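Local structure of beta-1,4-mannanase (Aplysia kurodai, 3VUP) at residues L11-F17 against N344-S350; N226-N230 against Y259-S263; N230-F234 against H278-G284. The protein probably hydrolyses the beta-1,4-mannosidic bonds of mannans in the sea hare's digestive fluid. One frame throughout, in Å; residues are numbered along the deposited sequence. Where two conformers were deposited one is given.

Interaction 1: residues L11-F17 against N344-S350; sequences LNGQRVF and NGKIPIS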
loop_
_atom_site.group_PDB
_atom_site.type_symbol
_atom_site.label_atom_id
_atom_site.label_comp_id
_atom_site.label_asym_id
_atom_site.label_seq_id
_atom_site.Cartn_x
_atom_site.Cartn_y
_atom_site.Cartn_z
ATOM N N LEU A 11 6.278 5.714 17.023
ATOM C CA LEU A 11 7.672 5.626 16.618
ATOM C C LEU A 11 8.497 6.360 17.661
ATOM O O LEU A 11 8.189 7.498 18.007
ATOM C CB LEU A 11 7.898 6.251 15.235
ATOM C CG LEU A 11 9.332 6.091 14.702
ATOM C CD1 LEU A 11 9.562 4.689 14.176
ATOM C CD2 LEU A 11 9.629 7.114 13.637
ATOM N N ASN A 12 9.534 5.708 18.171
ATOM C CA ASN A 12 10.442 6.354 19.115
ATOM C C ASN A 12 9.722 6.987 20.304
ATOM O O ASN A 12 10.013 8.113 20.717
ATOM C CB ASN A 12 11.360 7.340 18.389
ATOM C CG ASN A 12 12.396 6.634 17.552
ATOM O OD1 ASN A 12 12.898 5.582 17.944
ATOM N ND2 ASN A 12 12.703 7.188 16.384
ATOM N N GLY A 13 8.765 6.234 20.839
ATOM C CA GLY A 13 8.093 6.597 22.072
ATOM C C GLY A 13 7.009 7.638 21.929
ATOM O O GLY A 13 6.474 8.119 22.924
ATOM N N GLN A 14 6.673 7.995 20.694
ATOM C CA GLN A 14 5.663 9.014 20.453
ATOM C C GLN A 14 4.651 8.548 19.422
ATOM O O GLN A 14 5.010 7.937 18.421
ATOM C CB GLN A 14 6.320 10.319 19.986
ATOM C CG GLN A 14 7.396 10.823 20.946
ATOM C CD GLN A 14 7.774 12.275 20.725
ATOM O OE1 GLN A 14 8.649 12.582 19.916
ATOM N NE2 GLN A 14 7.122 13.175 21.453
ATOM N N ARG A 15 3.378 8.839 19.668
ATOM C CA ARG A 15 2.364 8.636 18.650
ATOM C C ARG A 15 2.742 9.458 17.435
ATOM O O ARG A 15 3.078 10.637 17.562
ATOM C CB ARG A 15 0.991 9.034 19.188
ATOM C CG ARG A 15 -0.152 8.830 18.218
ATOM C CD ARG A 15 -1.464 8.755 18.965
ATOM N NE ARG A 15 -2.573 9.294 18.189
ATOM C CZ ARG A 15 -3.810 9.420 18.656
ATOM N NH1 ARG A 15 -4.761 9.929 17.887
ATOM N NH2 ARG A 15 -4.095 9.035 19.893
ATOM N N VAL A 16 2.685 8.833 16.264
ATOM C CA VAL A 16 3.107 9.479 15.029
ATOM C C VAL A 16 1.970 9.454 14.011
ATOM O O VAL A 16 1.257 8.453 13.899
ATOM C CB VAL A 16 4.392 8.802 14.443
ATOM C CG1 VAL A 16 4.164 7.325 14.171
ATOM C CG2 VAL A 16 4.884 9.494 13.188
ATOM N N PHE A 17 1.812 10.555 13.279
ATOM C CA PHE A 17 0.914 10.625 12.135
ATOM C C PHE A 17 1.771 10.495 10.886
ATOM O O PHE A 17 2.791 11.179 10.769
ATOM C CB PHE A 17 0.163 11.958 12.140
ATOM C CG PHE A 17 -0.811 12.120 11.002
ATOM C CD1 PHE A 17 -2.140 11.718 11.126
ATOM C CD2 PHE A 17 -0.397 12.683 9.804
ATOM C CE1 PHE A 17 -3.038 11.873 10.076
ATOM C CE2 PHE A 17 -1.279 12.846 8.759
ATOM C CZ PHE A 17 -2.610 12.445 8.894
ATOM N N ASN A 344 -3.142 14.732 16.848
ATOM C CA ASN A 344 -3.425 13.402 16.322
ATOM C C ASN A 344 -2.124 12.776 15.851
ATOM O O ASN A 344 -2.046 12.220 14.757
ATOM C CB ASN A 344 -4.445 13.480 15.181
ATOM C CG ASN A 344 -4.846 12.103 14.642
ATOM O OD1 ASN A 344 -4.745 11.081 15.333
ATOM N ND2 ASN A 344 -5.302 12.075 13.397
ATOM N N GLY A 345 -1.104 12.867 16.698
ATOM C CA GLY A 345 0.209 12.329 16.395
ATOM C C GLY A 345 1.189 13.368 15.888
ATOM O O GLY A 345 0.823 14.280 15.149
ATOM N N LYS A 346 2.446 13.214 16.286
ATOM C CA LYS A 346 3.514 14.089 15.844
ATOM C C LYS A 346 4.049 13.613 14.494
ATOM O O LYS A 346 4.049 12.421 14.199
ATOM C CB LYS A 346 4.616 14.076 16.898
ATOM C CG LYS A 346 5.845 14.897 16.586
ATOM C CD LYS A 346 6.919 14.649 17.630
ATOM C CE LYS A 346 8.170 15.442 17.323
ATOM N NZ LYS A 346 9.196 15.218 18.375
ATOM N N ILE A 347 4.512 14.553 13.684
ATOM C CA ILE A 347 4.980 14.234 12.342
ATOM C C ILE A 347 6.510 14.130 12.201
ATOM O O ILE A 347 6.989 13.151 11.642
ATOM C CB ILE A 347 4.310 15.148 11.279
ATOM C CG1 ILE A 347 2.820 14.790 11.166
ATOM C CG2 ILE A 347 5.012 15.024 9.940
ATOM C CD1 ILE A 347 1.989 15.786 10.398
ATOM N N PRO A 348 7.282 15.103 12.726
ATOM C CA PRO A 348 8.735 14.972 12.560
ATOM C C PRO A 348 9.273 13.722 13.239
ATOM O O PRO A 348 8.866 13.385 14.356
ATOM C CB PRO A 348 9.276 16.226 13.254
ATOM C CG PRO A 348 8.174 17.215 13.129
ATOM C CD PRO A 348 6.915 16.415 13.286
ATOM N N ILE A 349 10.183 13.042 12.555
ATOM C CA ILE A 349 10.794 11.834 13.080
ATOM C C ILE A 349 12.300 11.891 12.912
ATOM O O ILE A 349 12.833 12.689 12.136
ATOM C CB ILE A 349 10.248 10.551 12.399
ATOM C CG1 ILE A 349 10.589 10.523 10.909
ATOM C CG2 ILE A 349 8.743 10.416 12.632
ATOM C CD1 ILE A 349 10.238 9.212 10.237
ATOM N N SER A 350 12.977 11.040 13.668
ATOM C CA SER A 350 14.421 10.926 13.596
ATOM C C SER A 350 14.775 9.448 13.536
ATOM O O SER A 350 14.466 8.691 14.459
ATOM C CB SER A 350 15.057 11.580 14.820
ATOM O OG SER A 350 16.472 11.553 14.747
HETATM O O HOH W 1 11.492 9.795 15.801
HETATM O O HOH W 2 -2.543 9.284 15.256
#

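Interaction 2: residues N226-N230 against Y259-S263; sequences NPKSN and YQFHS. With SO4 (sulfate ion), chain D.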
loop_
_atom_site.group_PDB
_atom_site.type_symbol
_atom_site.label_atom_id
_atom_site.label_comp_id
_atom_site.label_asym_id
_atom_site.label_seq_id
_atom_site.Cartn_x
_atom_site.Cartn_y
_atom_site.Cartn_z
ATOM N N ASN A 226 -11.082 2.197 -2.666
ATOM C CA ASN A 226 -12.225 2.897 -2.109
ATOM C C ASN A 226 -12.600 2.063 -0.881
ATOM O O ASN A 226 -12.585 0.833 -0.957
ATOM C CB ASN A 226 -13.352 2.883 -3.157
ATOM C CG ASN A 226 -14.572 3.694 -2.752
ATOM O OD1 ASN A 226 -15.107 3.529 -1.654
ATOM N ND2 ASN A 226 -15.025 4.572 -3.652
ATOM N N PRO A 227 -12.932 2.706 0.251
ATOM C CA PRO A 227 -13.276 1.902 1.428
ATOM C C PRO A 227 -14.533 1.035 1.275
ATOM O O PRO A 227 -14.797 0.239 2.169
ATOM C CB PRO A 227 -13.484 2.956 2.524
ATOM C CG PRO A 227 -13.802 4.206 1.782
ATOM C CD PRO A 227 -12.965 4.148 0.541
ATOM N N LYS A 228 -15.270 1.162 0.173
ATOM C CA LYS A 228 -16.396 0.272 -0.088
ATOM C C LYS A 228 -16.065 -1.217 0.016
ATOM O O LYS A 228 -16.963 -2.000 0.300
ATOM C CB LYS A 228 -17.037 0.584 -1.440
ATOM C CG LYS A 228 -17.870 1.851 -1.428
ATOM C CD LYS A 228 -18.370 2.228 -2.806
ATOM C CE LYS A 228 -19.168 3.527 -2.747
ATOM N NZ LYS A 228 -19.757 3.877 -4.072
ATOM N N SER A 229 -14.817 -1.622 -0.232
ATOM C CA SER A 229 -14.440 -3.030 -0.083
ATOM C C SER A 229 -13.910 -3.394 1.305
ATOM O O SER A 229 -13.550 -4.546 1.526
ATOM C CB SER A 229 -13.375 -3.389 -1.106
ATOM O OG SER A 229 -12.267 -2.544 -0.885
ATOM N N ASN A 230 -13.895 -2.434 2.226
ATOM C CA ASN A 230 -13.078 -2.516 3.437
ATOM C C ASN A 230 -13.853 -2.052 4.683
ATOM O O ASN A 230 -13.245 -1.724 5.690
ATOM C CB ASN A 230 -11.838 -1.624 3.196
ATOM C CG ASN A 230 -10.588 -1.958 4.041
ATOM O OD1 ASN A 230 -9.553 -1.348 3.802
ATOM N ND2 ASN A 230 -10.667 -2.900 4.970
ATOM N N TYR A 259 -5.074 -0.550 7.954
ATOM C CA TYR A 259 -5.793 -0.424 6.709
ATOM C C TYR A 259 -5.380 0.856 5.982
ATOM O O TYR A 259 -4.869 1.800 6.590
ATOM C CB TYR A 259 -7.284 -0.418 6.987
ATOM C CG TYR A 259 -7.870 -1.713 7.507
ATOM C CD1 TYR A 259 -7.739 -2.902 6.800
ATOM C CD2 TYR A 259 -8.627 -1.733 8.676
ATOM C CE1 TYR A 259 -8.333 -4.076 7.256
ATOM C CE2 TYR A 259 -9.233 -2.903 9.132
ATOM C CZ TYR A 259 -9.089 -4.067 8.417
ATOM O OH TYR A 259 -9.696 -5.234 8.833
ATOM N N GLN A 260 -5.619 0.870 4.677
ATOM C CA GLN A 260 -5.198 1.965 3.818
ATOM C C GLN A 260 -6.273 2.203 2.773
ATOM O O GLN A 260 -6.521 1.351 1.929
ATOM C CB GLN A 260 -3.874 1.620 3.138
ATOM C CG GLN A 260 -3.390 2.729 2.217
ATOM C CD GLN A 260 -2.378 2.296 1.177
ATOM O OE1 GLN A 260 -2.280 2.916 0.117
ATOM N NE2 GLN A 260 -1.629 1.231 1.457
ATOM N N PHE A 261 -6.934 3.350 2.869
ATOM C CA PHE A 261 -7.994 3.722 1.933
ATOM C C PHE A 261 -7.450 4.693 0.888
ATOM O O PHE A 261 -6.707 5.615 1.222
ATOM C CB PHE A 261 -9.106 4.500 2.641
ATOM C CG PHE A 261 -9.894 3.745 3.695
ATOM C CD1 PHE A 261 -9.828 2.371 3.872
ATOM C CD2 PHE A 261 -10.758 4.471 4.501
ATOM C CE1 PHE A 261 -10.605 1.743 4.858
ATOM C CE2 PHE A 261 -11.534 3.860 5.465
ATOM C CZ PHE A 261 -11.464 2.494 5.640
ATOM N N HIS A 262 -7.879 4.537 -0.361
ATOM C CA HIS A 262 -7.695 5.584 -1.356
ATOM C C HIS A 262 -9.018 6.312 -1.522
ATOM O O HIS A 262 -10.081 5.707 -1.380
ATOM C CB HIS A 262 -7.233 4.988 -2.679
ATOM C CG HIS A 262 -5.963 4.221 -2.553
ATOM N ND1 HIS A 262 -5.469 3.421 -3.563
ATOM C CD2 HIS A 262 -5.082 4.122 -1.531
ATOM C CE1 HIS A 262 -4.340 2.866 -3.166
ATOM N NE2 HIS A 262 -4.088 3.266 -1.932
ATOM N N SER A 263 -8.959 7.607 -1.808
ATOM C CA SER A 263 -10.191 8.356 -1.973
ATOM C C SER A 263 -10.068 9.462 -2.996
ATOM O O SER A 263 -9.269 10.385 -2.847
ATOM C CB SER A 263 -10.667 8.925 -0.634
ATOM O OG SER A 263 -11.932 9.563 -0.760
HETATM S S SO4 D . -11.229 -4.822 12.289
HETATM O O1 SO4 D . -10.952 -5.695 13.420
HETATM O O2 SO4 D . -10.201 -3.795 12.218
HETATM O O3 SO4 D . -11.214 -5.585 11.055
HETATM O O4 SO4 D . -12.523 -4.176 12.498
HETATM O O HOH W 3 -6.708 -1.620 3.767
#

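Interaction 3: residues N230-F234 against H278-G284; sequences NTDHF and HQASDYG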
loop_
_atom_site.group_PDB
_atom_site.type_symbol
_atom_site.label_atom_id
_atom_site.label_comp_id
_atom_site.label_asym_id
_atom_site.label_seq_id
_atom_site.Cartn_x
_atom_site.Cartn_y
_atom_site.Cartn_z
ATOM N N ASN A 230 -13.895 -2.434 2.226
ATOM C CA ASN A 230 -13.078 -2.516 3.437
ATOM C C ASN A 230 -13.853 -2.052 4.683
ATOM O O ASN A 230 -13.245 -1.724 5.690
ATOM C CB ASN A 230 -11.838 -1.624 3.196
ATOM C CG ASN A 230 -10.588 -1.958 4.041
ATOM O OD1 ASN A 230 -9.553 -1.348 3.802
ATOM N ND2 ASN A 230 -10.667 -2.900 4.970
ATOM N N THR A 231 -15.184 -2.035 4.622
ATOM C CA THR A 231 -15.992 -1.688 5.782
ATOM C C THR A 231 -17.282 -2.485 5.750
ATOM O O THR A 231 -17.820 -2.754 4.672
ATOM C CB THR A 231 -16.296 -0.167 5.849
ATOM O OG1 THR A 231 -17.078 0.124 7.005
ATOM C CG2 THR A 231 -17.044 0.325 4.621
ATOM N N ASP A 232 -17.767 -2.858 6.934
ATOM C CA ASP A 232 -19.086 -3.470 7.073
ATOM C C ASP A 232 -20.179 -2.432 7.301
ATOM O O ASP A 232 -21.350 -2.784 7.377
ATOM C CB ASP A 232 -19.080 -4.496 8.196
ATOM C CG ASP A 232 -18.286 -5.733 7.835
ATOM O OD1 ASP A 232 -18.520 -6.301 6.743
ATOM O OD2 ASP A 232 -17.401 -6.128 8.628
ATOM N N HIS A 233 -19.795 -1.162 7.411
ATOM C CA HIS A 233 -20.763 -0.074 7.488
ATOM C C HIS A 233 -21.124 0.388 6.079
ATOM O O HIS A 233 -20.626 -0.171 5.099
ATOM C CB HIS A 233 -20.219 1.052 8.375
ATOM C CG HIS A 233 -20.149 0.661 9.817
ATOM N ND1 HIS A 233 -20.886 1.283 10.801
ATOM C CD2 HIS A 233 -19.481 -0.347 10.428
ATOM C CE1 HIS A 233 -20.644 0.700 11.962
ATOM N NE2 HIS A 233 -19.795 -0.291 11.762
ATOM N N PHE A 234 -22.015 1.367 5.972
ATOM C CA PHE A 234 -22.357 1.950 4.668
ATOM C C PHE A 234 -22.951 0.933 3.691
ATOM O O PHE A 234 -22.844 1.105 2.477
ATOM C CB PHE A 234 -21.148 2.647 4.023
ATOM C CG PHE A 234 -20.595 3.778 4.837
ATOM C CD1 PHE A 234 -21.171 5.032 4.778
ATOM C CD2 PHE A 234 -19.487 3.592 5.649
ATOM C CE1 PHE A 234 -20.660 6.079 5.520
ATOM C CE2 PHE A 234 -18.978 4.632 6.400
ATOM C CZ PHE A 234 -19.560 5.876 6.332
ATOM N N HIS A 278 -16.301 11.865 5.765
ATOM C CA HIS A 278 -16.546 11.061 6.950
ATOM C C HIS A 278 -15.370 11.136 7.914
ATOM O O HIS A 278 -14.442 11.934 7.733
ATOM C CB HIS A 278 -16.889 9.629 6.535
ATOM C CG HIS A 278 -18.180 9.554 5.790
ATOM N ND1 HIS A 278 -18.263 9.705 4.423
ATOM C CD2 HIS A 278 -19.456 9.452 6.237
ATOM C CE1 HIS A 278 -19.532 9.657 4.056
ATOM N NE2 HIS A 278 -20.275 9.502 5.138
ATOM N N GLN A 279 -15.434 10.346 8.972
ATOM C CA GLN A 279 -14.324 10.285 9.900
ATOM C C GLN A 279 -13.957 8.825 10.115
ATOM O O GLN A 279 -14.748 7.924 9.805
ATOM C CB GLN A 279 -14.636 11.013 11.204
ATOM C CG GLN A 279 -15.801 10.433 11.976
ATOM C CD GLN A 279 -16.128 11.234 13.242
ATOM O OE1 GLN A 279 -15.233 11.665 13.976
ATOM N NE2 GLN A 279 -17.414 11.429 13.502
ATOM N N ALA A 280 -12.745 8.588 10.597
ATOM C CA ALA A 280 -12.230 7.230 10.707
ATOM C C ALA A 280 -13.187 6.306 11.463
ATOM O O ALA A 280 -13.398 5.159 11.054
ATOM C CB ALA A 280 -10.853 7.225 11.350
ATOM N N SER A 281 -13.781 6.798 12.543
ATOM C CA SER A 281 -14.638 5.950 13.350
ATOM C C SER A 281 -15.907 5.498 12.623
ATOM O O SER A 281 -16.514 4.507 13.025
ATOM C CB SER A 281 -14.993 6.648 14.659
ATOM O OG SER A 281 -15.631 7.877 14.393
ATOM N N ASP A 282 -16.302 6.196 11.559
ATOM C CA ASP A 282 -17.496 5.809 10.808
ATOM C C ASP A 282 -17.372 4.438 10.151
ATOM O O ASP A 282 -18.382 3.838 9.779
ATOM C CB ASP A 282 -17.812 6.827 9.713
ATOM C CG ASP A 282 -18.242 8.169 10.255
ATOM O OD1 ASP A 282 -18.825 8.218 11.354
ATOM O OD2 ASP A 282 -18.016 9.181 9.561
ATOM N N TYR A 283 -16.145 3.947 9.991
ATOM C CA TYR A 283 -15.922 2.709 9.248
ATOM C C TYR A 283 -16.023 1.450 10.097
ATOM O O TYR A 283 -16.039 0.350 9.558
ATOM C CB TYR A 283 -14.597 2.791 8.466
ATOM C CG TYR A 283 -14.681 3.905 7.448
ATOM C CD1 TYR A 283 -15.284 3.688 6.214
ATOM C CD2 TYR A 283 -14.255 5.192 7.752
ATOM C CE1 TYR A 283 -15.425 4.711 5.296
ATOM C CE2 TYR A 283 -14.389 6.217 6.844
ATOM C CZ TYR A 283 -14.979 5.978 5.621
ATOM O OH TYR A 283 -15.107 7.021 4.733
ATOM N N GLY A 284 -16.082 1.611 11.416
ATOM C CA GLY A 284 -16.284 0.482 12.308
ATOM C C GLY A 284 -15.120 -0.491 12.358
ATOM O O GLY A 284 -15.301 -1.679 12.612
HETATM O O HOH W 4 -16.603 -2.384 9.449
HETATM O O HOH W 5 -17.924 -2.285 13.209
#

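Interaction 1: residues L11-F17 against N344-S350
Val-16 and Lys-346 form a single beta bridge, the backbone link of this contact between the two ends of the chain. Lys-346 N donates to Arg-15 O at 2.9 Å, and Phe-17 N returns a bond to Lys-346 O at 3.1 Å. Gly-345 CA makes a CA-H...O contact with Arg-15 O at 3.5 Å, its backbone lying close against Arg-15 and Val-16.

Polar side chains flank the bridge. Arg-15 NH1 meets Asn-344 OD1 at 2.8 Å, lying in the amide plane while the oxygen lies in the guanidinium plane; the two planes stand 88° apart. A water that accepts from Arg-15 NE also lies in donating reach of Asn-344 OD1, one of several acceptors around it. Lys-346, fully extended, brings NZ to Gln-14 OE1.

Apolar contacts are made by Leu-11 CD2, 3.6 Å from Ile-349 CG2, and by the Phe-17 side chain, which lies beside Ile-347, pointing the same way, with Phe-17 CD2 4.0 Å from Ile-347 CD1.

The bridge adds the C-terminal tail beside the small antiparallel sheet of strands 3-5, 8-11 and 14-15. Asn-57 grips the carbonyls of Phe-17 and Ile-347, while Ile-338 of helix 324-338 touches both side chains.

Interaction 2: residues N226-N230 against Y259-S263
The Phe-261 ring carries Pro-227 on one face and Asn-230 at its edge. Pro-227 CB sits 3.5 Å from the ring centroid and only 7° off the normal, a CH-pi contact in which the proline crosses the phenylalanine at about a right angle. Asn-230 OD1 comes in near the ring plane, 3.4 Å from Phe-261 CE1. The amide's other end serves the second ring: ND2 lies over a face of Tyr-259, toward the rim and 3.5 Å from CD1, with amide and ring planes 89° apart. At the edge of Tyr-259, OH donates to sulfate O3 at 2.7 Å; this ion, probably from the crystallisation liquor, is also held by His-286 N.

With CG anti to the backbone N (chi1 -157°), Asn-230 reaches between the two rings. A water that accepts from Gln-260 N can donate to Asn-230 OD1, though other acceptors compete for its protons, and ND2 of the buried amide donates to Asn-238.

The short 3-10 turn is begun by Asn-226, whose OD1 accepts from Lys-228 N in an Asx turn, while its ND2 bonds to Asp-271. His-262 NE2 donates to Gln-260 OE1 at 2.8 Å, in the imidazole plane, and its ND1 pairs with Glu-162.

Parallel strands 220-224 and 259-262 are neighbours in the eight-stranded barrel, and the loop after the first folds over the second. Loops at the C-terminal strand ends form the active-site face of TIM-barrel enzymes; a Tris molecule about 4 Å from the His-262 side chain is consistent with a pocket here.

Interaction 3: residues N230-F234 against H278-G284
Phe-234 and His-278 meet edge to face, the phenylalanine edge directed at the imidazole with centroids 4.9 Å apart and planes at 82°. The two side chains come from opposite directions, and Phe-234 CE1 stops 3.5 Å from His-278 NE2. Phe-234 CE2 lies 3.7 Å from Tyr-283 CE1, the two ring planes at an oblique 39°. Asp-282 completes this packed end: its CB touches Phe-234 CZ, its O lies 3.5 Å from Phe-234 CE2, and its OD2 takes Gln-279 N from above the carboxylate plane. His-278 ND1 is hydrogen-bonded to Ala-274 O, and Tyr-283 OH to Val-273 O.

Thr-231 supplies the direct hydrogen bond across the contact. Its hydroxyl, placed opposite the backbone N by a chi1 of -180°, donates to Tyr-283 O at 2.8 Å while accepting from His-233 N in an ST turn. One side-chain oxygen thus both shapes its own loop and ties it to the next.

Toward solvent the contact becomes looser and wetter. Exposed His-233 lays a ring face above Gly-284, NE2 being 3.6 Å from CA, and a water bridges that nitrogen to Gly-284 O. Another water accepts from Asp-232 N and donates to Tyr-283 O, which therefore receives two bonds. Asp-232 itself turns to Lys-176, in a salt bridge, and to Asn-238 N.

The contact joins the loop between strand 220-224 and helix 242-249 to the loop that leads from strand 259-262 to strand 289-293. Inward, Tyr-283 meets Phe-261 of strand 259-262 edge to face; His-278 O reaches Tyr-310 of helix 304-313.

How the interactions relate
Interaction 2 is the buried contact of the three, its centre about 11 Å from the centre of the chain, and has no direct hydrogen bond between its segments: ring faces, a proline and one bridging water do the work. Interactions 1 and 3 lie farther out, their centres about 20 and 19 Å from the chain's centre, and combine apolar contacts with direct and water-mediated polar links. Interactions 2 and 3 share Asn-230 and join through the Phe-261 and Tyr-283 rings, so one loop is packed first on a barrel strand and then on a neighbouring loop. Interaction 1 touches neither; it pairs the chain ends, enclosing both others in sequence.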